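PDB 5CQF: L-lysine 6-monooxygenase from Pseudomonas syringae pv. tomato, which probably uses FAD and NADPH to hydroxylate the side-chain amine of L-lysine or a related amino acid, a step of siderophore biosynthesis. Local coordinates for residues C30-A35 and Q40-L45; N393-G398 and G420-A425; V235-G240 and S279-G284. All coordinates share one frame; numbering follows the deposited sequence.

How the interactions relate
Interactions 1 and 2 adjoin, with centres about 14 Å apart, and belong to the same Rossmann-type half of the chain: in interaction 1, helix 23-37 meets the loop that follows it, and in interaction 2, helix 412-428 meets strand 393-396, while Phe32 of the first rests on Ala423 of the second. Interaction 2 is buried and largely apolar. Interaction 1, only partly buried, adds one backbone hydrogen bond to its hydrocarbon packing. Interaction 3 lies across the chain's centre, its centre about 43 Å and 32 Å from theirs, beside the second parallel sheet. There, at the surface, a small polar contact with one weak hydrogen bond replaces the aromatic packing.

Interaction 1. Residues C30-A35 and Q40-L45; sequences CAFEDA and QPLGDL
Leu42 lies across the ring of Phe32 at about a right angle, its CD1 coming to 3.4 Å from CE1 of Phe32, at the turn that leads helix 23-37 into strand 47-50. This is the first beta-alpha-beta unit of a Rossmann-type fold: strand 16-19, helix 23-37 and strand 47-50, with a glycine-rich GxGxxG pattern, running from the end of the strand into the start of the helix, that is consistent with FAD binding. Of the two methyls of Leu42, CD1 meets the aromatic ring obliquely, while CD2 is 3.6 Å from CB of Ala35 and still close to the ring. With CG anti to the backbone N (chi1 177°), the branch of Leu42 reaches both partners. Leu45 follows from farther along the loop, its CD2 3.9 Å from CE1 of Phe32, also oblique to the ring. In the ring plane, at the edge, the carbonyl oxygen of Leu42 approaches Phe32 CD1 at 3.4 Å.

Backbone bonds hold the loop in place for this packing. Within 40-45, a short 3-10 turn at 41-43 includes the bond from Gly43 N to Gln40 O, and Gly43 passes close to the helix, its CA 4.8 Å from that of Ala35. Farther out, Ile47 and Tyr49 of strand 47-50 and Ala423 and Leu426 of helix 412-428 also touch the Phe32 side chain, so the ring lies between the helix, its sheet and the C-terminal helix. On another side of helix 23-37, Asp34 is tied to Arg81, Asn82 and Ser85. The polar link between the two segments is at the helix end: Gln40 N donates to Ala35 O over 2.9 Å, with an N-H...O angle of 147° and the donor tilted 32° from the carbonyl plane.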
ATOM      1  N   CYS A  30      -3.410 -33.016 -11.638  1.00 41.73           N
ATOM      2  CA  CYS A  30      -2.021 -32.582 -11.531  1.00 40.86           C
ATOM      3  C   CYS A  30      -1.228 -33.474 -10.587  1.00 40.89           C
ATOM      4  O   CYS A  30      -0.079 -33.729 -10.825  1.00 43.60           O
ATOM      5  CB  CYS A  30      -1.905 -31.135 -11.077  1.00 41.39           C
ATOM      6  SG  CYS A  30      -2.436 -29.934 -12.300  1.00 41.08           S
ATOM      7  N   ALA A  31      -1.819 -33.937  -9.503  1.00 41.12           N
ATOM      8  CA  ALA A  31      -1.102 -34.857  -8.607  1.00 41.96           C
ATOM      9  C   ALA A  31      -0.739 -36.143  -9.326  1.00 43.26           C
ATOM     10  O   ALA A  31       0.367 -36.651  -9.164  1.00 42.77           O
ATOM     11  CB  ALA A  31      -1.916 -35.186  -7.369  1.00 40.30           C
ATOM     12  N   PHE A  32      -1.670 -36.669 -10.110  1.00 44.68           N
ATOM     13  CA  PHE A  32      -1.391 -37.909 -10.837  1.00 48.45           C
ATOM     14  C   PHE A  32      -0.337 -37.690 -11.894  1.00 49.34           C
ATOM     15  O   PHE A  32       0.623 -38.464 -11.980  1.00 51.33           O
ATOM     16  CB  PHE A  32      -2.662 -38.507 -11.432  1.00 49.14           C
ATOM     17  CG  PHE A  32      -3.527 -39.168 -10.406  1.00 49.37           C
ATOM     18  CD1 PHE A  32      -3.146 -40.369  -9.854  1.00 50.75           C
ATOM     19  CD2 PHE A  32      -4.676 -38.561  -9.952  1.00 51.18           C
ATOM     20  CE1 PHE A  32      -3.907 -40.973  -8.890  1.00 51.33           C
ATOM     21  CE2 PHE A  32      -5.455 -39.158  -8.983  1.00 52.09           C
ATOM     22  CZ  PHE A  32      -5.073 -40.377  -8.454  1.00 51.84           C
ATOM     23  N   GLU A  33      -0.475 -36.621 -12.666  1.00 48.36           N
ATOM     24  CA  GLU A  33       0.546 -36.328 -13.669  1.00 51.54           C
ATOM     25  C   GLU A  33       1.919 -36.065 -13.060  1.00 50.26           C
ATOM     26  O   GLU A  33       2.891 -36.581 -13.565  1.00 49.77           O
ATOM     27  CB  GLU A  33       0.122 -35.189 -14.589  1.00 53.93           C
ATOM     28  CG  GLU A  33      -1.096 -35.527 -15.448  1.00 59.53           C
ATOM     29  CD  GLU A  33      -0.824 -36.606 -16.506  1.00 65.35           C
ATOM     30  OE1 GLU A  33       0.305 -36.632 -17.062  1.00 73.10           O
ATOM     31  OE2 GLU A  33      -1.739 -37.423 -16.783  1.00 68.45           O
ATOM     32  N   ASP A  34       2.020 -35.277 -11.987  1.00 49.91           N
ATOM     33  CA  ASP A  34       3.315 -35.122 -11.299  1.00 50.35           C
ATOM     34  C   ASP A  34       3.939 -36.490 -11.035  1.00 51.99           C
ATOM     35  O   ASP A  34       5.119 -36.701 -11.274  1.00 52.95           O
ATOM     36  CB  ASP A  34       3.169 -34.403  -9.955  1.00 49.40           C
ATOM     37  CG  ASP A  34       3.016 -32.876 -10.097  1.00 51.69           C
ATOM     38  OD1 ASP A  34       3.053 -32.345 -11.241  1.00 52.23           O
ATOM     39  OD2 ASP A  34       2.847 -32.208  -9.039  1.00 49.51           O
ATOM     40  N   ALA A  35       3.126 -37.411 -10.538  1.00 52.81           N
ATOM     41  CA  ALA A  35       3.584 -38.741 -10.172  1.00 58.02           C
ATOM     42  C   ALA A  35       4.023 -39.585 -11.395  1.00 60.77           C
ATOM     43  O   ALA A  35       5.107 -40.171 -11.397  1.00 60.92           O
ATOM     44  CB  ALA A  35       2.500 -39.446  -9.378  1.00 57.92           C
ATOM     45  N   GLN A  40       6.656 -42.330 -10.281  1.00 78.64           N
ATOM     46  CA  GLN A  40       6.164 -42.834  -8.998  1.00 77.97           C
ATOM     47  C   GLN A  40       4.911 -43.693  -9.204  1.00 78.80           C
ATOM     48  O   GLN A  40       4.214 -43.533 -10.203  1.00 79.10           O
ATOM     49  CB  GLN A  40       5.894 -41.671  -8.045  1.00 78.27           C
ATOM     50  CG  GLN A  40       7.150 -40.883  -7.683  1.00 78.20           C
ATOM     51  CD  GLN A  40       6.872 -39.429  -7.294  1.00 78.45           C
ATOM     52  OE1 GLN A  40       5.780 -38.904  -7.508  1.00 77.05           O
ATOM     53  NE2 GLN A  40       7.877 -38.768  -6.732  1.00 78.86           N
ATOM     54  N   PRO A  41       4.628 -44.620  -8.264  1.00 81.20           N
ATOM     55  CA  PRO A  41       3.582 -45.643  -8.475  1.00 80.98           C
ATOM     56  C   PRO A  41       2.182 -45.089  -8.705  1.00 77.93           C
ATOM     57  O   PRO A  41       1.393 -45.671  -9.450  1.00 75.93           O
ATOM     58  CB  PRO A  41       3.600 -46.450  -7.166  1.00 82.44           C
ATOM     59  CG  PRO A  41       4.922 -46.154  -6.541  1.00 85.24           C
ATOM     60  CD  PRO A  41       5.261 -44.753  -6.939  1.00 82.15           C
ATOM     61  N   LEU A  42       1.874 -43.979  -8.047  1.00 75.86           N
ATOM     62  CA  LEU A  42       0.565 -43.353  -8.166  1.00 72.05           C
ATOM     63  C   LEU A  42       0.200 -43.027  -9.613  1.00 69.20           C
ATOM     64  O   LEU A  42      -0.975 -42.997  -9.965  1.00 68.10           O
ATOM     65  CB  LEU A  42       0.547 -42.071  -7.353  1.00 73.62           C
ATOM     66  CG  LEU A  42      -0.748 -41.267  -7.455  1.00 72.78           C
ATOM     67  CD1 LEU A  42      -1.720 -41.703  -6.380  1.00 75.20           C
ATOM     68  CD2 LEU A  42      -0.478 -39.778  -7.363  1.00 72.31           C
ATOM     69  N   GLY A  43       1.209 -42.776 -10.442  1.00 67.99           N
ATOM     70  CA  GLY A  43       0.993 -42.432 -11.840  1.00 68.41           C
ATOM     71  C   GLY A  43       0.429 -43.539 -12.709  1.00 71.89           C
ATOM     72  O   GLY A  43      -0.046 -43.269 -13.816  1.00 69.59           O
ATOM     73  N   ASP A  44       0.477 -44.778 -12.211  1.00 74.46           N
ATOM     74  CA  ASP A  44       0.007 -45.946 -12.960  1.00 75.11           C
ATOM     75  C   ASP A  44      -1.494 -46.136 -12.822  1.00 72.62           C
ATOM     76  O   ASP A  44      -2.133 -46.690 -13.703  1.00 72.65           O
ATOM     77  CB  ASP A  44       0.726 -47.214 -12.490  1.00 77.13           C
ATOM     78  CG  ASP A  44       2.235 -47.113 -12.630  1.00 77.48           C
ATOM     79  OD1 ASP A  44       2.715 -46.538 -13.632  1.00 76.80           O
ATOM     80  OD2 ASP A  44       2.937 -47.605 -11.724  1.00 78.47           O
ATOM     81  N   LEU A  45      -2.050 -45.671 -11.714  1.00 71.54           N
ATOM     82  CA  LEU A  45      -3.496 -45.739 -11.467  1.00 69.03           C
ATOM     83  C   LEU A  45      -4.261 -44.993 -12.568  1.00 64.04           C
ATOM     84  O   LEU A  45      -3.902 -43.888 -12.943  1.00 62.94           O
ATOM     85  CB  LEU A  45      -3.768 -45.140 -10.093  1.00 70.89           C
ATOM     86  CG  LEU A  45      -5.136 -45.169  -9.414  1.00 74.88           C
ATOM     87  CD1 LEU A  45      -4.940 -45.096  -7.900  1.00 74.34           C
ATOM     88  CD2 LEU A  45      -6.041 -44.028  -9.870  1.00 74.81           C
TER

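Interaction 2. Residues N393-G398 and G420-A425; sequences NIWVNG and GRIASA
Strand 393-396 and helix 412-428 come nearest at Trp395 and Ile422, whose CA atoms are 7.6 Å apart, so the gap is bridged mainly by side chains. The strand is the outermost within this chain of the parallel sheet of the N-terminal Rossmann-type fold, bonded through its backbone to strand 163-166, and the helix packs on one side of it. After the strand, the chain bends through an inverse gamma turn centred on Asn397.

Trp395 points at the helix and meets two residues one turn apart. Ile422 lies above one face of the indole, with CG2 4.2 Å over the plane and offset toward the rim, while its CG1 is 3.9 Å from CD1 of Trp395. The isoleucine and the tryptophan run alongside each other, pointing opposite ways. Ala425 lies obliquely along the NE1-CE2-CZ2 side of the indole, its CB 3.8 Å from CZ2 of Trp395. This hydrocarbon surrounding leaves the buried NE1 of Trp395 without a polar partner. Val165 of strand 163-166 also touches the Trp395 side chain.

Ile422 extends past the tryptophan to Asn397: chi1 of -72° sets CG1 anti to the carbonyl carbon, and a nearly straight chi2 carries CD1 onward. Leu28 of helix 23-37 packs against the same isoleucine. The amide of Asn397 is fixed by other bonds, its OD1 accepting from Arg418 NE and its ND2 weakly bonded to Ser167. Against this amide rests the methyl of Ile422, CD1 lying 3.7 Å from CG of Asn397.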
ATOM      1  N   ASN A 393     -15.155 -47.038  -2.310  1.00 64.62           N
ATOM      2  CA  ASN A 393     -14.804 -45.788  -1.682  1.00 59.64           C
ATOM      3  C   ASN A 393     -15.289 -44.602  -2.459  1.00 52.56           C
ATOM      4  O   ASN A 393     -15.281 -44.578  -3.696  1.00 47.07           O
ATOM      5  CB  ASN A 393     -13.305 -45.703  -1.511  1.00 64.18           C
ATOM      6  CG  ASN A 393     -12.748 -46.915  -0.809  1.00 67.75           C
ATOM      7  OD1 ASN A 393     -12.823 -47.014   0.410  1.00 71.22           O
ATOM      8  ND2 ASN A 393     -12.196 -47.851  -1.578  1.00 68.32           N
ATOM      9  N   ILE A 394     -15.718 -43.607  -1.697  1.00 51.31           N
ATOM     10  CA  ILE A 394     -16.200 -42.365  -2.256  1.00 49.19           C
ATOM     11  C   ILE A 394     -15.590 -41.220  -1.470  1.00 47.14           C
ATOM     12  O   ILE A 394     -15.434 -41.313  -0.246  1.00 44.60           O
ATOM     13  CB  ILE A 394     -17.736 -42.284  -2.212  1.00 50.87           C
ATOM     14  CG1 ILE A 394     -18.380 -43.521  -2.883  1.00 51.97           C
ATOM     15  CG2 ILE A 394     -18.224 -41.014  -2.899  1.00 50.46           C
ATOM     16  CD1 ILE A 394     -19.809 -43.757  -2.478  1.00 51.96           C
ATOM     17  N   TRP A 395     -15.245 -40.157  -2.198  1.00 46.73           N
ATOM     18  CA  TRP A 395     -14.663 -38.940  -1.639  1.00 45.68           C
ATOM     19  C   TRP A 395     -15.482 -37.780  -2.134  1.00 45.83           C
ATOM     20  O   TRP A 395     -15.899 -37.793  -3.301  1.00 49.70           O
ATOM     21  CB  TRP A 395     -13.248 -38.748  -2.135  1.00 44.87           C
ATOM     22  CG  TRP A 395     -12.241 -39.699  -1.552  1.00 47.14           C
ATOM     23  CD1 TRP A 395     -11.459 -39.491  -0.452  1.00 47.99           C
ATOM     24  CD2 TRP A 395     -11.883 -40.993  -2.053  1.00 44.56           C
ATOM     25  NE1 TRP A 395     -10.657 -40.577  -0.232  1.00 46.87           N
ATOM     26  CE2 TRP A 395     -10.897 -41.512  -1.199  1.00 45.21           C
ATOM     27  CE3 TRP A 395     -12.324 -41.767  -3.115  1.00 45.02           C
ATOM     28  CZ2 TRP A 395     -10.336 -42.764  -1.381  1.00 46.66           C
ATOM     29  CZ3 TRP A 395     -11.761 -43.013  -3.305  1.00 45.69           C
ATOM     30  CH2 TRP A 395     -10.777 -43.499  -2.441  1.00 46.81           C
ATOM     31  N   VAL A 396     -15.722 -36.795  -1.272  1.00 42.02           N
ATOM     32  CA  VAL A 396     -16.279 -35.521  -1.724  1.00 42.99           C
ATOM     33  C   VAL A 396     -15.192 -34.457  -1.638  1.00 42.61           C
ATOM     34  O   VAL A 396     -14.763 -34.107  -0.559  1.00 42.91           O
ATOM     35  CB  VAL A 396     -17.523 -35.086  -0.932  1.00 43.45           C
ATOM     36  CG1 VAL A 396     -18.068 -33.760  -1.467  1.00 43.34           C
ATOM     37  CG2 VAL A 396     -18.592 -36.152  -1.022  1.00 42.70           C
ATOM     38  N   ASN A 397     -14.746 -33.967  -2.794  1.00 43.10           N
ATOM     39  CA  ASN A 397     -13.595 -33.052  -2.873  1.00 44.47           C
ATOM     40  C   ASN A 397     -13.994 -31.588  -2.696  1.00 45.38           C
ATOM     41  O   ASN A 397     -13.936 -30.784  -3.634  1.00 50.28           O
ATOM     42  CB  ASN A 397     -12.865 -33.253  -4.203  1.00 42.17           C
ATOM     43  CG  ASN A 397     -11.490 -32.649  -4.209  1.00 42.51           C
ATOM     44  OD1 ASN A 397     -11.074 -32.018  -3.244  1.00 42.21           O
ATOM     45  ND2 ASN A 397     -10.760 -32.846  -5.309  1.00 43.07           N
ATOM     46  N   GLY A 398     -14.377 -31.239  -1.480  1.00 45.61           N
ATOM     47  CA  GLY A 398     -14.803 -29.867  -1.179  1.00 44.56           C
ATOM     48  C   GLY A 398     -14.957 -29.679   0.319  1.00 43.86           C
ATOM     49  O   GLY A 398     -14.898 -30.642   1.086  1.00 42.84           O
ATOM     50  N   GLY A 420      -3.675 -33.868  -2.833  1.00 44.85           N
ATOM     51  CA  GLY A 420      -2.645 -34.740  -2.271  1.00 45.66           C
ATOM     52  C   GLY A 420      -3.212 -35.840  -1.360  1.00 46.83           C
ATOM     53  O   GLY A 420      -2.861 -37.007  -1.484  1.00 45.39           O
ATOM     54  N   ARG A 421      -4.087 -35.454  -0.449  1.00 44.91           N
ATOM     55  CA  ARG A 421      -4.714 -36.377   0.472  1.00 48.89           C
ATOM     56  C   ARG A 421      -5.578 -37.417  -0.244  1.00 49.35           C
ATOM     57  O   ARG A 421      -5.591 -38.584   0.151  1.00 51.05           O
ATOM     58  CB  ARG A 421      -5.613 -35.621   1.454  1.00 51.48           C
ATOM     59  CG  ARG A 421      -4.881 -34.797   2.493  1.00 53.65           C
ATOM     60  CD  ARG A 421      -5.726 -34.685   3.766  1.00 59.35           C
ATOM     61  NE  ARG A 421      -5.234 -33.634   4.668  1.00 62.72           N
ATOM     62  CZ  ARG A 421      -5.215 -33.715   5.995  1.00 61.84           C
ATOM     63  NH1 ARG A 421      -5.664 -34.798   6.612  1.00 65.86           N
ATOM     64  NH2 ARG A 421      -4.724 -32.707   6.710  1.00 63.79           N
ATOM     65  N   ILE A 422      -6.289 -36.991  -1.287  1.00 45.95           N
ATOM     66  CA  ILE A 422      -7.165 -37.886  -2.005  1.00 44.71           C
ATOM     67  C   ILE A 422      -6.369 -38.824  -2.899  1.00 44.88           C
ATOM     68  O   ILE A 422      -6.621 -40.024  -2.910  1.00 45.96           O
ATOM     69  CB  ILE A 422      -8.269 -37.127  -2.766  1.00 43.28           C
ATOM     70  CG1 ILE A 422      -9.280 -36.585  -1.761  1.00 42.32           C
ATOM     71  CG2 ILE A 422      -9.008 -38.031  -3.756  1.00 43.32           C
ATOM     72  CD1 ILE A 422     -10.191 -35.503  -2.312  1.00 42.60           C
ATOM     73  N   ALA A 423      -5.386 -38.302  -3.616  1.00 45.68           N
ATOM     74  CA  ALA A 423      -4.636 -39.131  -4.551  1.00 46.41           C
ATOM     75  C   ALA A 423      -3.843 -40.214  -3.820  1.00 49.05           C
ATOM     76  O   ALA A 423      -3.720 -41.319  -4.312  1.00 51.67           O
ATOM     77  CB  ALA A 423      -3.720 -38.282  -5.406  1.00 46.24           C
ATOM     78  N   SER A 424      -3.304 -39.908  -2.652  1.00 49.28           N
ATOM     79  CA  SER A 424      -2.679 -40.923  -1.833  1.00 52.93           C
ATOM     80  C   SER A 424      -3.702 -41.949  -1.338  1.00 54.52           C
ATOM     81  O   SER A 424      -3.472 -43.175  -1.425  1.00 54.80           O
ATOM     82  CB  SER A 424      -1.974 -40.281  -0.648  1.00 58.11           C
ATOM     83  OG  SER A 424      -2.894 -39.494   0.103  1.00 65.56           O
ATOM     84  N   ALA A 425      -4.847 -41.481  -0.842  1.00 53.89           N
ATOM     85  CA  ALA A 425      -5.871 -42.430  -0.389  1.00 51.60           C
ATOM     86  C   ALA A 425      -6.293 -43.315  -1.550  1.00 52.48           C
ATOM     87  O   ALA A 425      -6.463 -44.503  -1.366  1.00 50.48           O
ATOM     88  CB  ALA A 425      -7.074 -41.735   0.223  1.00 52.20           C
TER

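Interaction 3. Residues V235-G240 and S279-G284; sequences VHRCAG and STNYAG
The backbones stay well apart, Cys238 and Asn281 being the closest pair at 9.0 Å between CA atoms, with one segment following strand 231-235 and the other leaving the end of helix 267-280. Across this gap Asn281 supplies the whole of one side, meeting Arg237 and Cys238 with its amide. The guanidinium of Arg237 and this amide are nearly parallel, their planes 17° apart, but the oxygen comes to the guanidinium obliquely. NH2 of Arg237 donates to OD1 of Asn281 over 3.3 Å; the bond is weak, with an N-H...O angle of only 128°. Asn281 ND2, a second donor, lies 3.5 Å from the same Arg237 NH2 and makes no bond with it.

The loop 235-240 leaves a strand of the second parallel sheet, in a Rossmann-type domain whose GxGxxA pattern is consistent with NADP binding. Arg237 lies near this pattern without touching it. His236, the residue before it, is bonded through ND1 to Ser212 OG, and the backbone of Cys238 is bonded to Tyr313. Asn281 is the first residue past the helix, and its positive phi turns the chain out of the helical path.

The Arg237 side chain starts extended and then bends at chi3 (59°), which brings one face of its guanidinium under Cys238 SG, 4.1 Å above the plane and over its centre. The same sulfur is 3.6 Å from OD1 of Asn281. Trp276 of the second subunit packs on Cys238, placing this small polar contact beside a subunit interface, and Leu243 of that subunit likewise packs on Tyr282.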
ATOM      1  N   VAL A 235     -29.522  -4.970  -0.662  1.00 35.27           N
ATOM      2  CA  VAL A 235     -30.219  -5.411   0.549  1.00 35.49           C
ATOM      3  C   VAL A 235     -29.394  -6.437   1.291  1.00 36.45           C
ATOM      4  O   VAL A 235     -28.925  -7.410   0.692  1.00 37.26           O
ATOM      5  CB  VAL A 235     -31.574  -6.033   0.210  1.00 36.29           C
ATOM      6  CG1 VAL A 235     -32.225  -6.596   1.448  1.00 36.90           C
ATOM      7  CG2 VAL A 235     -32.504  -4.993  -0.424  1.00 36.77           C
ATOM      8  N   HIS A 236     -29.226  -6.211   2.596  1.00 37.77           N
ATOM      9  CA  HIS A 236     -28.378  -7.042   3.457  1.00 40.03           C
ATOM     10  C   HIS A 236     -29.154  -7.559   4.657  1.00 42.30           C
ATOM     11  O   HIS A 236     -29.885  -6.794   5.301  1.00 43.63           O
ATOM     12  CB  HIS A 236     -27.214  -6.211   3.954  1.00 39.86           C
ATOM     13  CG  HIS A 236     -26.404  -5.622   2.846  1.00 41.98           C
ATOM     14  ND1 HIS A 236     -25.408  -6.321   2.204  1.00 42.82           N
ATOM     15  CD2 HIS A 236     -26.472  -4.416   2.236  1.00 41.79           C
ATOM     16  CE1 HIS A 236     -24.881  -5.565   1.258  1.00 42.44           C
ATOM     17  NE2 HIS A 236     -25.519  -4.409   1.250  1.00 42.18           N
ATOM     18  N   ARG A 237     -28.988  -8.839   4.961  1.00 42.80           N
ATOM     19  CA  ARG A 237     -29.635  -9.445   6.127  1.00 46.80           C
ATOM     20  C   ARG A 237     -29.091  -8.839   7.417  1.00 45.36           C
ATOM     21  O   ARG A 237     -29.803  -8.739   8.402  1.00 43.44           O
ATOM     22  CB  ARG A 237     -29.426 -10.963   6.164  1.00 49.92           C
ATOM     23  CG  ARG A 237     -30.211 -11.687   7.266  1.00 56.55           C
ATOM     24  CD  ARG A 237     -30.062 -13.210   7.142  1.00 62.75           C
ATOM     25  NE  ARG A 237     -28.642 -13.595   7.223  1.00 69.66           N
ATOM     26  CZ  ARG A 237     -28.002 -14.006   8.330  1.00 72.88           C
ATOM     27  NH1 ARG A 237     -28.632 -14.154   9.505  1.00 70.41           N
ATOM     28  NH2 ARG A 237     -26.709 -14.288   8.252  1.00 74.37           N
ATOM     29  N   CYS A 238     -27.823  -8.457   7.395  1.00 42.52           N
ATOM     30  CA  CYS A 238     -27.180  -7.856   8.544  1.00 44.65           C
ATOM     31  C   CYS A 238     -26.658  -6.464   8.132  1.00 41.66           C
ATOM     32  O   CYS A 238     -27.372  -5.726   7.452  1.00 39.00           O
ATOM     33  CB  CYS A 238     -26.092  -8.818   9.089  1.00 48.43           C
ATOM     34  SG  CYS A 238     -26.733 -10.375   9.820  1.00 57.74           S
ATOM     35  N   ALA A 239     -25.452  -6.078   8.550  1.00 41.37           N
ATOM     36  CA  ALA A 239     -24.849  -4.814   8.095  1.00 42.33           C
ATOM     37  C   ALA A 239     -24.387  -4.942   6.661  1.00 40.98           C
ATOM     38  O   ALA A 239     -24.217  -6.061   6.129  1.00 40.23           O
ATOM     39  CB  ALA A 239     -23.674  -4.393   8.981  1.00 43.75           C
ATOM     40  N   GLY A 240     -24.203  -3.798   6.021  1.00 38.31           N
ATOM     41  CA  GLY A 240     -23.844  -3.822   4.606  1.00 38.32           C
ATOM     42  C   GLY A 240     -22.408  -4.195   4.312  1.00 38.02           C
ATOM     43  O   GLY A 240     -21.684  -4.731   5.142  1.00 38.11           O
ATOM     44  N   SER A 279     -23.594 -17.445  13.887  1.00 68.90           N
ATOM     45  CA  SER A 279     -23.981 -16.134  14.415  1.00 68.66           C
ATOM     46  C   SER A 279     -22.812 -15.121  14.373  1.00 64.61           C
ATOM     47  O   SER A 279     -23.034 -13.916  14.360  1.00 64.17           O
ATOM     48  CB  SER A 279     -24.578 -16.274  15.823  1.00 68.12           C
ATOM     49  OG  SER A 279     -23.681 -16.920  16.706  1.00 70.00           O
ATOM     50  N   THR A 280     -21.579 -15.612  14.350  1.00 87.69           N
ATOM     51  CA  THR A 280     -20.415 -14.760  14.136  1.00 88.98           C
ATOM     52  C   THR A 280     -20.451 -14.197  12.728  1.00 89.23           C
ATOM     53  O   THR A 280     -20.025 -13.061  12.506  1.00 92.10           O
ATOM     54  CB  THR A 280     -19.097 -15.526  14.343  1.00 89.75           C
ATOM     55  OG1 THR A 280     -18.950 -15.838  15.732  1.00 93.23           O
ATOM     56  CG2 THR A 280     -17.894 -14.705  13.887  1.00 89.45           C
ATOM     57  N   ASN A 281     -20.938 -14.990  11.772  1.00 89.40           N
ATOM     58  CA  ASN A 281     -21.367 -14.439  10.486  1.00 89.87           C
ATOM     59  C   ASN A 281     -20.191 -14.066   9.535  1.00 82.27           C
ATOM     60  O   ASN A 281     -20.349 -13.177   8.693  1.00 73.26           O
ATOM     61  CB  ASN A 281     -22.269 -13.195  10.767  1.00 94.78           C
ATOM     62  CG  ASN A 281     -23.570 -13.186   9.971  1.00 95.97           C
ATOM     63  OD1 ASN A 281     -24.665 -13.234  10.553  1.00 94.85           O
ATOM     64  ND2 ASN A 281     -23.463 -13.096   8.647  1.00 90.81           N
ATOM     65  N   TYR A 282     -19.036 -14.737   9.660  1.00 81.76           N
ATOM     66  CA  TYR A 282     -17.875 -14.455   8.779  1.00 82.74           C
ATOM     67  C   TYR A 282     -18.233 -14.652   7.308  1.00 82.34           C
ATOM     68  O   TYR A 282     -18.382 -15.792   6.844  1.00 84.70           O
ATOM     69  CB  TYR A 282     -16.611 -15.319   9.077  1.00 81.82           C
ATOM     70  CG  TYR A 282     -15.350 -14.722   8.425  1.00 79.67           C
ATOM     71  CD1 TYR A 282     -15.173 -14.721   7.024  1.00 77.04           C
ATOM     72  CD2 TYR A 282     -14.365 -14.097   9.201  1.00 78.59           C
ATOM     73  CE1 TYR A 282     -14.047 -14.146   6.432  1.00 73.79           C
ATOM     74  CE2 TYR A 282     -13.239 -13.512   8.611  1.00 74.57           C
ATOM     75  CZ  TYR A 282     -13.082 -13.537   7.232  1.00 72.92           C
ATOM     76  OH  TYR A 282     -11.971 -12.956   6.663  1.00 68.00           O
ATOM     77  N   ALA A 283     -18.342 -13.538   6.587  1.00 76.55           N
ATOM     78  CA  ALA A 283     -18.465 -13.543   5.128  1.00 73.72           C
ATOM     79  C   ALA A 283     -17.579 -12.412   4.601  1.00 65.88           C
ATOM     80  O   ALA A 283     -17.769 -11.245   4.959  1.00 69.01           O
ATOM     81  CB  ALA A 283     -19.917 -13.345   4.708  1.00 75.69           C
ATOM     82  N   GLY A 284     -16.613 -12.752   3.763  1.00 54.82           N
ATOM     83  CA  GLY A 284     -15.506 -11.848   3.486  1.00 48.71           C
ATOM     84  C   GLY A 284     -15.427 -11.470   2.029  1.00 42.86           C
ATOM     85  O   GLY A 284     -15.806 -12.225   1.165  1.00 40.27           O
TER